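Local coordinates for protein ornithine carbamoyltransferase (Gloeobacter violaceus, PDB 3GD5) that probably transfers the carbamoyl group of carbamoyl phosphate to L-ornithine, yielding L-citrulline for arginine biosynthesis, at residues 139-142 / 143-146; 173-176 / 177-181; 199-202 / 203-207. One frame throughout, in Å; residues are numbered along the deposited sequence.

Contact 1 (139-142 / 143-146)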
loop_
_atom_site.group_PDB
_atom_site.type_symbol
_atom_site.label_atom_id
_atom_site.label_comp_id
_atom_site.label_asym_id
_atom_site.label_seq_id
_atom_site.Cartn_x
_atom_site.Cartn_y
_atom_site.Cartn_z
ATOM N N CYS A 139 11.938 31.784 1.444
ATOM C CA CYS A 139 11.334 32.147 2.713
ATOM C C CYS A 139 12.176 31.763 3.902
ATOM O O CYS A 139 12.227 32.505 4.874
ATOM C CB CYS A 139 9.932 31.548 2.831
ATOM S SG CYS A 139 8.728 32.309 1.666
ATOM N N GLN A 140 12.843 30.615 3.832
ATOM C CA GLN A 140 13.698 30.181 4.935
ATOM C C GLN A 140 14.790 31.227 5.158
ATOM O O GLN A 140 15.015 31.691 6.280
ATOM C CB GLN A 140 14.347 28.833 4.610
ATOM C CG GLN A 140 15.377 28.362 5.637
ATOM C CD GLN A 140 14.768 28.121 7.004
ATOM O OE1 GLN A 140 13.779 27.385 7.134
ATOM N NE2 GLN A 140 15.349 28.737 8.035
ATOM N N VAL A 141 15.453 31.600 4.073
ATOM C CA VAL A 141 16.532 32.573 4.133
ATOM C C VAL A 141 16.111 33.948 4.636
ATOM O O VAL A 141 16.861 34.569 5.387
ATOM C CB VAL A 141 17.236 32.691 2.756
ATOM C CG1 VAL A 141 18.189 33.911 2.727
ATOM C CG2 VAL A 141 18.019 31.412 2.491
ATOM N N VAL A 142 14.927 34.430 4.246
ATOM C CA VAL A 142 14.487 35.735 4.720
ATOM C C VAL A 142 14.314 35.659 6.239
ATOM O O VAL A 142 14.496 36.646 6.957
ATOM C CB VAL A 142 13.152 36.202 4.043
ATOM C CG1 VAL A 142 13.263 36.091 2.520
ATOM C CG2 VAL A 142 11.983 35.391 4.548
ATOM N N ALA A 143 13.983 34.472 6.730
ATOM C CA ALA A 143 13.812 34.274 8.164
ATOM C C ALA A 143 15.183 34.243 8.840
ATOM O O ALA A 143 15.370 34.796 9.929
ATOM C CB ALA A 143 13.061 32.963 8.436
ATOM N N ASP A 144 16.146 33.605 8.190
ATOM C CA ASP A 144 17.488 33.513 8.749
ATOM C C ASP A 144 18.118 34.901 8.834
ATOM O O ASP A 144 18.686 35.273 9.867
ATOM C CB ASP A 144 18.362 32.592 7.887
ATOM C CG ASP A 144 17.740 31.210 7.688
ATOM O OD1 ASP A 144 17.185 30.650 8.666
ATOM O OD2 ASP A 144 17.826 30.682 6.558
ATOM N N LEU A 145 18.007 35.653 7.739
ATOM C CA LEU A 145 18.549 37.005 7.640
ATOM C C LEU A 145 17.976 37.875 8.751
ATOM O O LEU A 145 18.705 38.604 9.415
ATOM C CB LEU A 145 18.198 37.598 6.273
ATOM C CG LEU A 145 19.288 37.784 5.208
ATOM C CD1 LEU A 145 20.365 36.728 5.305
ATOM C CD2 LEU A 145 18.630 37.769 3.836
ATOM N N LEU A 146 16.665 37.769 8.952
ATOM C CA LEU A 146 15.954 38.520 9.978
ATOM C C LEU A 146 16.438 38.101 11.366
ATOM O O LEU A 146 16.427 38.891 12.310
ATOM C CB LEU A 146 14.453 38.250 9.848
ATOM C CG LEU A 146 13.416 39.259 10.347
ATOM C CD1 LEU A 146 12.036 38.635 10.189
ATOM C CD2 LEU A 146 13.657 39.624 11.800
#

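Contact 2 (173-176 / 177-181)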
loop_
_atom_site.group_PDB
_atom_site.type_symbol
_atom_site.label_atom_id
_atom_site.label_comp_id
_atom_site.label_asym_id
_atom_site.label_seq_id
_atom_site.Cartn_x
_atom_site.Cartn_y
_atom_site.Cartn_z
ATOM N N LEU A 173 20.898 31.118 0.462
ATOM C CA LEU A 173 21.771 31.840 1.387
ATOM C C LEU A 173 22.800 32.622 0.577
ATOM O O LEU A 173 23.161 33.741 0.934
ATOM C CB LEU A 173 22.483 30.870 2.343
ATOM C CG LEU A 173 21.669 30.360 3.541
ATOM C CD1 LEU A 173 22.420 29.232 4.240
ATOM C CD2 LEU A 173 21.410 31.496 4.499
ATOM N N LEU A 174 23.260 32.021 -0.517
ATOM C CA LEU A 174 24.232 32.655 -1.397
ATOM C C LEU A 174 23.657 33.952 -1.963
ATOM O O LEU A 174 24.281 35.014 -1.862
ATOM C CB LEU A 174 24.621 31.706 -2.541
ATOM C CG LEU A 174 25.520 30.528 -2.141
ATOM C CD1 LEU A 174 25.787 29.617 -3.333
ATOM C CD2 LEU A 174 26.831 31.067 -1.574
ATOM N N LEU A 175 22.467 33.869 -2.544
ATOM C CA LEU A 175 21.822 35.047 -3.116
ATOM C C LEU A 175 21.452 36.055 -2.039
ATOM O O LEU A 175 21.607 37.264 -2.227
ATOM C CB LEU A 175 20.559 34.652 -3.867
ATOM C CG LEU A 175 20.705 33.724 -5.070
ATOM C CD1 LEU A 175 19.314 33.330 -5.535
ATOM C CD2 LEU A 175 21.502 34.413 -6.193
ATOM N N GLY A 176 20.962 35.546 -0.911
ATOM C CA GLY A 176 20.548 36.405 0.185
ATOM C C GLY A 176 21.667 37.129 0.902
ATOM O O GLY A 176 21.576 38.333 1.144
ATOM N N CYS A 177 22.715 36.398 1.262
ATOM C CA CYS A 177 23.843 37.000 1.952
ATOM C C CYS A 177 24.420 38.113 1.086
ATOM O O CYS A 177 24.479 39.265 1.504
ATOM C CB CYS A 177 24.905 35.939 2.263
ATOM S SG CYS A 177 24.426 34.840 3.632
ATOM N N ALA A 178 24.820 37.768 -0.131
ATOM C CA ALA A 178 25.376 38.748 -1.047
ATOM C C ALA A 178 24.510 40.001 -1.097
ATOM O O ALA A 178 25.015 41.118 -0.960
ATOM C CB ALA A 178 25.502 38.147 -2.441
ATOM N N LYS A 179 23.204 39.813 -1.271
ATOM C CA LYS A 179 22.275 40.934 -1.363
ATOM C C LYS A 179 22.248 41.908 -0.180
ATOM O O LYS A 179 21.862 43.066 -0.348
ATOM C CB LYS A 179 20.857 40.422 -1.632
ATOM C CG LYS A 179 20.640 39.903 -3.044
ATOM C CD LYS A 179 19.177 39.576 -3.268
ATOM C CE LYS A 179 18.899 39.243 -4.723
ATOM N NZ LYS A 179 19.605 38.010 -5.137
ATOM N N VAL A 180 22.628 41.457 1.011
ATOM C CA VAL A 180 22.636 42.360 2.162
ATOM C C VAL A 180 24.057 42.767 2.540
ATOM O O VAL A 180 24.269 43.455 3.541
ATOM C CB VAL A 180 21.945 41.738 3.408
ATOM C CG1 VAL A 180 20.450 41.598 3.158
ATOM C CG2 VAL A 180 22.570 40.395 3.744
ATOM N N GLY A 181 25.024 42.337 1.735
ATOM C CA GLY A 181 26.410 42.680 1.992
ATOM C C GLY A 181 27.078 41.776 3.004
ATOM O O GLY A 181 28.103 42.137 3.584
#

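Contact 3 (199-202 / 203-207)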
loop_
_atom_site.group_PDB
_atom_site.type_symbol
_atom_site.label_atom_id
_atom_site.label_comp_id
_atom_site.label_asym_id
_atom_site.label_seq_id
_atom_site.Cartn_x
_atom_site.Cartn_y
_atom_site.Cartn_z
ATOM N N SER A 199 26.211 30.395 -7.682
ATOM C CA SER A 199 27.437 30.905 -7.080
ATOM C C SER A 199 27.917 32.087 -7.906
ATOM O O SER A 199 28.344 33.103 -7.362
ATOM C CB SER A 199 28.523 29.827 -7.066
ATOM O OG SER A 199 28.244 28.831 -6.098
ATOM N N ALA A 200 27.838 31.944 -9.226
ATOM C CA ALA A 200 28.252 32.998 -10.144
ATOM C C ALA A 200 27.364 34.225 -9.963
ATOM O O ALA A 200 27.855 35.354 -9.881
ATOM C CB ALA A 200 28.163 32.501 -11.580
ATOM N N ARG A 201 26.054 33.995 -9.904
ATOM C CA ARG A 201 25.082 35.065 -9.733
ATOM C C ARG A 201 25.203 35.708 -8.357
ATOM O O ARG A 201 24.890 36.882 -8.187
ATOM C CB ARG A 201 23.664 34.519 -9.933
ATOM C CG ARG A 201 22.547 35.468 -9.512
ATOM C CD ARG A 201 22.649 36.821 -10.199
ATOM N NE ARG A 201 21.600 37.736 -9.756
ATOM C CZ ARG A 201 21.602 39.043 -9.999
ATOM N NH1 ARG A 201 20.611 39.805 -9.563
ATOM N NH2 ARG A 201 22.607 39.591 -10.669
ATOM N N ALA A 202 25.650 34.933 -7.375
ATOM C CA ALA A 202 25.825 35.454 -6.023
ATOM C C ALA A 202 27.051 36.366 -5.990
ATOM O O ALA A 202 27.027 37.425 -5.364
ATOM C CB ALA A 202 25.995 34.305 -5.027
ATOM N N SER A 203 28.121 35.944 -6.663
ATOM C CA SER A 203 29.352 36.732 -6.724
ATOM C C SER A 203 29.091 38.057 -7.430
ATOM O O SER A 203 29.521 39.112 -6.965
ATOM C CB SER A 203 30.444 35.961 -7.462
ATOM O OG SER A 203 30.774 34.776 -6.765
ATOM N N GLU A 204 28.381 37.993 -8.552
ATOM C CA GLU A 204 28.038 39.190 -9.311
ATOM C C GLU A 204 27.342 40.196 -8.396
ATOM O O GLU A 204 27.640 41.389 -8.427
ATOM C CB GLU A 204 27.117 38.825 -10.477
ATOM C CG GLU A 204 26.600 40.022 -11.269
ATOM C CD GLU A 204 25.575 39.634 -12.326
ATOM O OE1 GLU A 204 25.053 40.538 -13.015
ATOM O OE2 GLU A 204 25.287 38.425 -12.469
ATOM N N ILE A 205 26.413 39.707 -7.579
ATOM C CA ILE A 205 25.678 40.562 -6.655
ATOM C C ILE A 205 26.610 41.126 -5.591
ATOM O O ILE A 205 26.526 42.300 -5.234
ATOM C CB ILE A 205 24.567 39.778 -5.922
ATOM C CG1 ILE A 205 23.534 39.258 -6.924
ATOM C CG2 ILE A 205 23.904 40.675 -4.873
ATOM C CD1 ILE A 205 22.713 40.345 -7.540
ATOM N N ALA A 206 27.484 40.268 -5.076
ATOM C CA ALA A 206 28.426 40.648 -4.035
ATOM C C ALA A 206 29.407 41.705 -4.530
ATOM O O ALA A 206 29.943 42.492 -3.742
ATOM C CB ALA A 206 29.179 39.419 -3.552
ATOM N N GLY A 207 29.632 41.719 -5.840
ATOM C CA GLY A 207 30.547 42.679 -6.420
ATOM C C GLY A 207 30.076 44.101 -6.199
ATOM O O GLY A 207 30.885 45.026 -6.114
#

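Contact 1 (139-142 / 143-146)
Q140 and D144, one helical turn apart, meet through the glutamine's amide nitrogen: NE2 of Q140 donates a 2.7 Å hydrogen bond to OD1 of D144. The oxygen lies near the amide plane and is approached on its syn side, while amide and carboxylate are turned 27° from one another. The glutamine gets there by a bend at chi2 (63°), which folds the amide towards the carboxylate. Between the same two residues the backbone is also tied, D144 N to Q140 O at 2.9 Å. Alongside, V141 and L145 run the same way, with CG1 of V141 4.0 Å from CD2 of L145, and L145 N is hydrogen-bonded to V141 O at 2.8 Å. This i to i+4 pattern belongs to the first turns of helix 138-152, where C139 and Q140 are, by similarity, part of the carbamoyl phosphate site. In the next shell, OE1 of Q140 accepts from NE of R300, which by similarity also belongs to that site, so both ends of the amide are held and its rotation is fixed. OD2 of D144 is hydrogen-bonded to OH of Y230. A303 of helix 293-312 packs against V142 and A143, and L27 of helix 24-39 against L145.

Contact 2 (173-176 / 177-181)
The K179 side chain sets out with CG beside its own backbone N and trans to the carbonyl carbon (chi1 -73°), stays extended through chi2 and chi3, and turns at chi4 (65°), which carries NZ back to within 3.7 Å of CB of L175. Its aliphatic part thereby lies over the carbonyl of L175, whose oxygen also receives the backbone N of K179 at 3.2 Å. NZ itself finds its charge partner in D20, as a salt bridge to OD1. In C177 a similar first torsion (-74°) puts SG 3.2 Å from O of L173, the oxygen that C177 N grips at 2.7 Å. An alanine in place of K179 would take away the aliphatic cover over the L175 carbonyl and would probably leave the carboxylate of D20 without one of its cationic mates. The helix, 168-180, is the crossover of a beta-alpha-beta unit and finishes in a Schellman motif, with G181 at positive phi and its N bonded to A178 O at 3.0 Å. L173, L174 and C177 press on I184 of strand 183-187. Apolar groups thus face the sheet, while the lysine's ammonium is met by an ionic partner.

Contact 3 (199-202 / 203-207)
Within one helix, 196-209, residues three and four apart build a partly exposed charged side, made by R201 and E204, and a buried apolar flank, far from the substrate sites. The guanidinium of R201 lies across I205, whose CG1 sits 3.6 Å above the plane and over its centre; the model is too tight about the end of that isoleucine for finer detail to carry weight. At the edge of the same group stands the carboxylate of E204, in a long salt bridge of 3.4 Å from NH2 of R201 to OE2 of E204. The two planes are 76° apart, so the two flat groups are steeply turned to each other and do not form a flat, two-pronged ion pair. NE of R201 forms a salt bridge with OD2 of D20, the arginine's stronger polar partner. Further round the helix, S203 turns its hydroxyl beside its own backbone N (chi1 -63°), from where OG donates to O of S199 at 3.0 Å. S203 N also donates to S199 O, at 2.9 Å, and the two donors come from opposite faces of the carbonyl plane. A202 is buried against L174 of helix 168-180, and S203 and A206 lie on V213 of strand 213-216. The helix is the crossover of a beta-alpha-beta unit, strand 183-187, helix 196-209 and strand 213-216, in the Rossmann-like domain expected to bind ornithine.

In the fold
Contacts 1, 2 and 3 follow one another along the chain without nesting or crossing, and each stays within a single helix, so none closes a long loop. From the N terminus, 139-146 comes first, on helix 138-152 within the carbamoyl phosphate-binding part of the sequence; 173-181 and 199-207 both belong to the ornithine-binding part. What joins them is packing: CG2 of V141 lies 3.5 Å from N of L173, and CB of A178 lies 3.4 Å from O of A202. Contact 2 therefore stands between the other two, which do not touch, and D20 bridges its lysine and the arginine of contact 3.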